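Local coordinates for protein copper induced nitroreductase D (Lactococcus lactis, PDB 2WQF) that binds FMN and probably works as an oxidoreductase of the nitroreductase family, induced by copper and involved in defence against oxidative stress, at residues A[145-158]-A[172-184]. Sequence-based numbering, arbitrary orientation.
Sequences GLGANLQHYNPLID and KLRGQLVFGSIEA. With FMN (flavin mononucleotide), chain B.
Q176 uses both ends of its amide on the loop that follows strand 146-151. Its OE1 takes the Y153 N-H on an in-plane lone pair, almost straight (2.8 Å, 175°), while NE2 gives a hydrogen to N154 OD1 at 3.0 Å, the two amide planes 76° apart. A bend at chi2 (88°) swings the amide over to the loop, within reach of both. A leucine in its place would probably leave the Y153 N-H and N154 OD1 without these mates and let the loop shift. As the loop begins, H152 ND1 donates to FMN O4 (2.8 Å); Q151 NE2, on the strand's last residue, donates to FMN O2 (3.0 Å) and to N149 OD1, which steadies its amide. The antiparallel ladder has hydrogen-bonded pairs Q151-Q176, N149-V178 and G147-G180, and L150, Q151 and H152 line the FMN pocket. L177 CD1 packs on A148 CB (3.8 Å), and I157 CG1 on L173 CD2 (3.7 Å). L150 and L177 meet W138 of helix 121-143, whereas Y153 and V178 face helix 53-73. A classic bulge at R174 and G175 joins strand 171-182 to F101 of strand 97-104, and W125 of the second subunit meets the H152 ring.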
loop_
_atom_site.group_PDB
_atom_site.type_symbol
_atom_site.label_atom_id
_atom_site.label_comp_id
_atom_site.label_asym_id
_atom_site.label_seq_id
_atom_site.Cartn_x
_atom_site.Cartn_y
_atom_site.Cartn_z
ATOM N N GLY A 145 -7.414 -18.036 6.765
ATOM C CA GLY A 145 -7.761 -19.102 5.833
ATOM C C GLY A 145 -8.823 -18.727 4.811
ATOM O O GLY A 145 -9.324 -19.584 4.077
ATOM N N LEU A 146 -9.152 -17.436 4.762
ATOM C CA LEU A 146 -10.123 -16.892 3.815
ATOM C C LEU A 146 -9.430 -16.334 2.595
ATOM O O LEU A 146 -8.338 -15.805 2.684
ATOM C CB LEU A 146 -10.960 -15.805 4.473
ATOM C CG LEU A 146 -11.804 -16.264 5.662
ATOM C CD1 LEU A 146 -12.655 -15.138 6.240
ATOM C CD2 LEU A 146 -12.667 -17.458 5.286
ATOM N N GLY A 147 -10.063 -16.453 1.447
ATOM C CA GLY A 147 -9.519 -15.877 0.232
ATOM C C GLY A 147 -10.203 -14.573 -0.093
ATOM O O GLY A 147 -11.243 -14.222 0.473
ATOM N N ALA A 148 -9.618 -13.841 -1.018
ATOM C CA ALA A 148 -10.193 -12.576 -1.454
ATOM C C ALA A 148 -9.666 -12.203 -2.819
ATOM O O ALA A 148 -8.629 -12.716 -3.270
ATOM C CB ALA A 148 -9.880 -11.437 -0.440
ATOM N N ASN A 149 -10.372 -11.275 -3.470
ATOM C CA ASN A 149 -9.914 -10.659 -4.718
ATOM C C ASN A 149 -10.331 -9.190 -4.705
ATOM O O ASN A 149 -11.284 -8.812 -4.028
ATOM C CB ASN A 149 -10.412 -11.447 -5.942
ATOM C CG ASN A 149 -11.925 -11.432 -6.075
ATOM O OD1 ASN A 149 -12.502 -10.459 -6.506
ATOM N ND2 ASN A 149 -12.559 -12.502 -5.688
ATOM N N LEU A 150 -9.562 -8.366 -5.394
ATOM C CA LEU A 150 -9.729 -6.932 -5.360
ATOM C C LEU A 150 -10.268 -6.407 -6.695
ATOM O O LEU A 150 -9.630 -6.551 -7.731
ATOM C CB LEU A 150 -8.379 -6.257 -5.041
ATOM C CG LEU A 150 -8.416 -4.736 -4.889
ATOM C CD1 LEU A 150 -9.237 -4.329 -3.695
ATOM C CD2 LEU A 150 -6.998 -4.189 -4.796
ATOM N N GLN A 151 -11.452 -5.802 -6.637
ATOM C CA GLN A 151 -12.145 -5.284 -7.791
ATOM C C GLN A 151 -12.230 -3.771 -7.769
ATOM O O GLN A 151 -12.053 -3.121 -6.723
ATOM C CB GLN A 151 -13.550 -5.875 -7.892
ATOM C CG GLN A 151 -13.600 -7.382 -8.007
ATOM C CD GLN A 151 -12.674 -7.895 -9.089
ATOM O OE1 GLN A 151 -12.634 -7.348 -10.183
ATOM N NE2 GLN A 151 -11.902 -8.923 -8.776
ATOM N N HIS A 152 -12.522 -3.217 -8.949
ATOM C CA HIS A 152 -12.618 -1.787 -9.169
ATOM C C HIS A 152 -13.812 -1.419 -10.044
ATOM O O HIS A 152 -13.682 -1.156 -11.231
ATOM C CB HIS A 152 -11.304 -1.261 -9.743
ATOM C CG HIS A 152 -10.160 -1.441 -8.800
ATOM N ND1 HIS A 152 -9.353 -2.559 -8.814
ATOM C CD2 HIS A 152 -9.741 -0.685 -7.753
ATOM C CE1 HIS A 152 -8.455 -2.457 -7.847
ATOM N NE2 HIS A 152 -8.687 -1.341 -7.171
ATOM N N TYR A 153 -14.989 -1.408 -9.423
ATOM C CA TYR A 153 -16.223 -0.971 -10.088
ATOM C C TYR A 153 -16.544 0.483 -9.738
ATOM O O TYR A 153 -17.581 1.001 -10.124
ATOM C CB TYR A 153 -17.371 -1.917 -9.731
ATOM C CG TYR A 153 -17.200 -3.255 -10.405
ATOM C CD1 TYR A 153 -17.429 -3.395 -11.767
ATOM C CD2 TYR A 153 -16.780 -4.362 -9.692
ATOM C CE1 TYR A 153 -17.257 -4.607 -12.398
ATOM C CE2 TYR A 153 -16.613 -5.583 -10.307
ATOM C CZ TYR A 153 -16.844 -5.701 -11.663
ATOM O OH TYR A 153 -16.675 -6.927 -12.278
ATOM N N ASN A 154 -15.630 1.134 -9.011
ATOM C CA ASN A 154 -15.602 2.588 -8.897
ATOM C C ASN A 154 -15.072 3.166 -10.218
ATOM O O ASN A 154 -14.174 2.545 -10.835
ATOM C CB ASN A 154 -14.699 3.002 -7.728
ATOM C CG ASN A 154 -13.328 2.346 -7.794
ATOM O OD1 ASN A 154 -13.207 1.141 -7.609
ATOM N ND2 ASN A 154 -12.308 3.115 -8.133
ATOM N N PRO A 155 -15.593 4.337 -10.658
ATOM C CA PRO A 155 -16.596 5.167 -9.977
ATOM C C PRO A 155 -18.039 4.824 -10.323
ATOM O O PRO A 155 -18.922 5.530 -9.883
ATOM C CB PRO A 155 -16.311 6.578 -10.514
ATOM C CG PRO A 155 -15.347 6.432 -11.632
ATOM C CD PRO A 155 -15.125 4.983 -11.901
ATOM N N LEU A 156 -18.267 3.763 -11.087
ATOM C CA LEU A 156 -19.596 3.444 -11.604
ATOM C C LEU A 156 -20.632 3.283 -10.499
ATOM O O LEU A 156 -21.769 3.750 -10.628
ATOM C CB LEU A 156 -19.528 2.168 -12.448
ATOM C CG LEU A 156 -19.172 2.311 -13.928
ATOM C CD1 LEU A 156 -17.884 3.106 -14.125
ATOM C CD2 LEU A 156 -19.064 0.926 -14.557
ATOM N N ILE A 157 -20.240 2.618 -9.409
ATOM C CA ILE A 157 -21.178 2.269 -8.339
ATOM C C ILE A 157 -21.178 3.239 -7.174
ATOM O O ILE A 157 -21.939 3.056 -6.231
ATOM C CB ILE A 157 -20.906 0.858 -7.791
ATOM C CG1 ILE A 157 -19.540 0.793 -7.110
ATOM C CG2 ILE A 157 -20.978 -0.164 -8.933
ATOM C CD1 ILE A 157 -19.298 -0.532 -6.420
ATOM N N ASP A 158 -20.346 4.277 -7.246
ATOM C CA ASP A 158 -20.118 5.160 -6.097
ATOM C C ASP A 158 -21.402 5.785 -5.535
ATOM O O ASP A 158 -21.629 5.762 -4.324
ATOM C CB ASP A 158 -19.177 6.314 -6.476
ATOM C CG ASP A 158 -17.769 5.870 -6.766
ATOM O OD1 ASP A 158 -17.543 4.677 -7.032
ATOM O OD2 ASP A 158 -16.875 6.746 -6.723
ATOM N N LYS A 172 -14.472 8.699 -0.852
ATOM C CA LYS A 172 -14.184 8.431 -2.259
ATOM C C LYS A 172 -13.809 6.970 -2.417
ATOM O O LYS A 172 -12.791 6.531 -1.899
ATOM C CB LYS A 172 -13.063 9.322 -2.757
ATOM C CG LYS A 172 -12.712 9.118 -4.216
ATOM C CD LYS A 172 -11.508 9.955 -4.599
ATOM C CE LYS A 172 -11.154 9.808 -6.077
ATOM N NZ LYS A 172 -9.924 10.589 -6.434
ATOM N N LEU A 173 -14.656 6.217 -3.111
ATOM C CA LEU A 173 -14.467 4.777 -3.247
ATOM C C LEU A 173 -13.217 4.476 -4.056
ATOM O O LEU A 173 -13.030 5.039 -5.132
ATOM C CB LEU A 173 -15.708 4.165 -3.933
ATOM C CG LEU A 173 -15.705 2.637 -4.074
ATOM C CD1 LEU A 173 -15.538 1.916 -2.742
ATOM C CD2 LEU A 173 -17.032 2.215 -4.730
ATOM N N ARG A 174 -12.379 3.569 -3.559
ATOM C CA ARG A 174 -11.135 3.189 -4.242
ATOM C C ARG A 174 -11.020 1.725 -4.682
ATOM O O ARG A 174 -10.285 1.416 -5.615
ATOM C CB ARG A 174 -9.920 3.482 -3.362
ATOM C CG ARG A 174 -9.865 4.856 -2.765
ATOM C CD ARG A 174 -10.077 5.958 -3.764
ATOM N NE ARG A 174 -9.093 6.022 -4.839
ATOM C CZ ARG A 174 -9.382 6.116 -6.145
ATOM N NH1 ARG A 174 -10.631 6.004 -6.594
ATOM N NH2 ARG A 174 -8.419 6.290 -7.035
ATOM N N GLY A 175 -11.726 0.817 -4.044
ATOM C CA GLY A 175 -11.517 -0.599 -4.287
ATOM C C GLY A 175 -12.557 -1.419 -3.536
ATOM O O GLY A 175 -13.121 -0.950 -2.548
ATOM N N GLN A 176 -12.818 -2.631 -4.010
ATOM C CA GLN A 176 -13.763 -3.538 -3.367
ATOM C C GLN A 176 -13.129 -4.900 -3.210
ATOM O O GLN A 176 -12.873 -5.613 -4.181
ATOM C CB GLN A 176 -15.069 -3.647 -4.155
ATOM C CG GLN A 176 -15.731 -2.307 -4.400
ATOM C CD GLN A 176 -15.226 -1.646 -5.670
ATOM O OE1 GLN A 176 -15.273 -2.240 -6.740
ATOM N NE2 GLN A 176 -14.762 -0.417 -5.557
ATOM N N LEU A 177 -12.879 -5.269 -1.966
ATOM C CA LEU A 177 -12.219 -6.528 -1.666
ATOM C C LEU A 177 -13.293 -7.571 -1.333
ATOM O O LEU A 177 -13.925 -7.522 -0.288
ATOM C CB LEU A 177 -11.222 -6.357 -0.531
ATOM C CG LEU A 177 -10.327 -7.554 -0.262
ATOM C CD1 LEU A 177 -9.286 -7.787 -1.361
ATOM C CD2 LEU A 177 -9.627 -7.383 1.107
ATOM N N VAL A 178 -13.536 -8.463 -2.287
ATOM C CA VAL A 178 -14.490 -9.554 -2.179
ATOM C C VAL A 178 -13.799 -10.707 -1.459
ATOM O O VAL A 178 -12.674 -11.067 -1.799
ATOM C CB VAL A 178 -14.939 -10.004 -3.573
ATOM C CG1 VAL A 178 -15.956 -11.110 -3.482
ATOM C CG2 VAL A 178 -15.550 -8.834 -4.317
ATOM N N PHE A 179 -14.444 -11.254 -0.425
ATOM C CA PHE A 179 -13.803 -12.254 0.427
ATOM C C PHE A 179 -14.744 -13.360 0.842
ATOM O O PHE A 179 -15.969 -13.208 0.861
ATOM C CB PHE A 179 -13.147 -11.601 1.652
ATOM C CG PHE A 179 -14.121 -11.158 2.715
ATOM C CD1 PHE A 179 -14.384 -11.983 3.794
ATOM C CD2 PHE A 179 -14.797 -9.948 2.606
ATOM C CE1 PHE A 179 -15.277 -11.584 4.785
ATOM C CE2 PHE A 179 -15.717 -9.548 3.585
ATOM C CZ PHE A 179 -15.955 -10.382 4.661
ATOM N N GLY A 180 -14.161 -14.507 1.145
ATOM C CA GLY A 180 -14.943 -15.655 1.573
ATOM C C GLY A 180 -14.113 -16.899 1.729
ATOM O O GLY A 180 -12.890 -16.843 1.762
ATOM N N SER A 181 -14.781 -18.033 1.854
ATOM C CA SER A 181 -14.072 -19.287 1.940
ATOM C C SER A 181 -13.450 -19.640 0.595
ATOM O O SER A 181 -14.013 -19.353 -0.455
ATOM C CB SER A 181 -15.005 -20.390 2.397
ATOM O OG SER A 181 -16.166 -20.476 1.581
ATOM N N ILE A 182 -12.270 -20.256 0.648
ATOM C CA ILE A 182 -11.566 -20.639 -0.569
ATOM C C ILE A 182 -12.164 -21.912 -1.147
ATOM O O ILE A 182 -12.175 -22.944 -0.497
ATOM C CB ILE A 182 -10.077 -20.858 -0.282
ATOM C CG1 ILE A 182 -9.466 -19.565 0.261
ATOM C CG2 ILE A 182 -9.349 -21.340 -1.544
ATOM C CD1 ILE A 182 -7.981 -19.668 0.674
ATOM N N GLU A 183 -12.644 -21.830 -2.385
ATOM C CA GLU A 183 -13.311 -22.972 -3.025
ATOM C C GLU A 183 -12.514 -23.551 -4.184
ATOM O O GLU A 183 -12.843 -24.619 -4.698
ATOM C CB GLU A 183 -14.722 -22.569 -3.479
ATOM C CG GLU A 183 -15.584 -22.039 -2.319
ATOM C CD GLU A 183 -15.801 -23.053 -1.205
ATOM O OE1 GLU A 183 -15.818 -24.275 -1.489
ATOM O OE2 GLU A 183 -16.009 -22.625 -0.045
ATOM N N ALA A 184 -11.469 -22.848 -4.594
ATOM C CA ALA A 184 -10.498 -23.376 -5.550
ATOM C C ALA A 184 -9.194 -22.609 -5.344
ATOM O O ALA A 184 -9.217 -21.452 -4.975
ATOM C CB ALA A 184 -10.976 -23.225 -7.001
HETATM N N1 FMN B . -7.631 -8.092 -9.698
HETATM C C2 FMN B . -8.969 -8.116 -10.304
HETATM O O2 FMN B . -9.509 -9.174 -10.538
HETATM N N3 FMN B . -9.572 -6.871 -10.679
HETATM C C4 FMN B . -8.968 -5.647 -10.459
HETATM O O4 FMN B . -9.569 -4.638 -10.707
HETATM C C4A FMN B . -7.623 -5.625 -9.875
HETATM N N5 FMN B . -6.957 -4.538 -9.671
HETATM C C5A FMN B . -5.786 -4.576 -8.737
HETATM C C6 FMN B . -5.249 -3.280 -8.209
HETATM C C7 FMN B . -4.258 -3.246 -7.326
HETATM C C7M FMN B . -3.736 -1.907 -6.854
HETATM C C8 FMN B . -3.685 -4.557 -6.832
HETATM C C8M FMN B . -2.601 -4.545 -5.769
HETATM C C9 FMN B . -4.130 -5.724 -7.312
HETATM C C9A FMN B . -5.253 -5.752 -8.317
HETATM N N10 FMN B . -5.759 -6.966 -8.877
HETATM C C10 FMN B . -7.008 -6.937 -9.500
HETATM C "C1'" FMN B . -5.184 -8.258 -8.528
HETATM C "C2'" FMN B . -3.821 -8.441 -9.189
HETATM O "O2'" FMN B . -4.005 -8.706 -10.555
HETATM C "C3'" FMN B . -3.099 -9.575 -8.457
HETATM O "O3'" FMN B . -2.844 -9.076 -7.158
HETATM C "C4'" FMN B . -1.763 -9.909 -9.144
HETATM O "O4'" FMN B . -2.001 -10.519 -10.404
HETATM C "C5'" FMN B . -0.890 -10.828 -8.292
HETATM O "O5'" FMN B . -1.615 -12.019 -8.016
HETATM P P FMN B . -1.922 -12.444 -6.471
HETATM O O1P FMN B . -0.659 -12.466 -5.709
HETATM O O2P FMN B . -2.930 -11.390 -5.872
HETATM O O3P FMN B . -2.597 -13.880 -6.569
HETATM O O HOH W 1 -11.580 -20.940 3.440
HETATM O O HOH W 2 -12.783 5.920 -8.953
HETATM O O HOH W 3 -17.035 7.547 -4.110
HETATM O O HOH W 4 -14.341 6.825 -6.909
#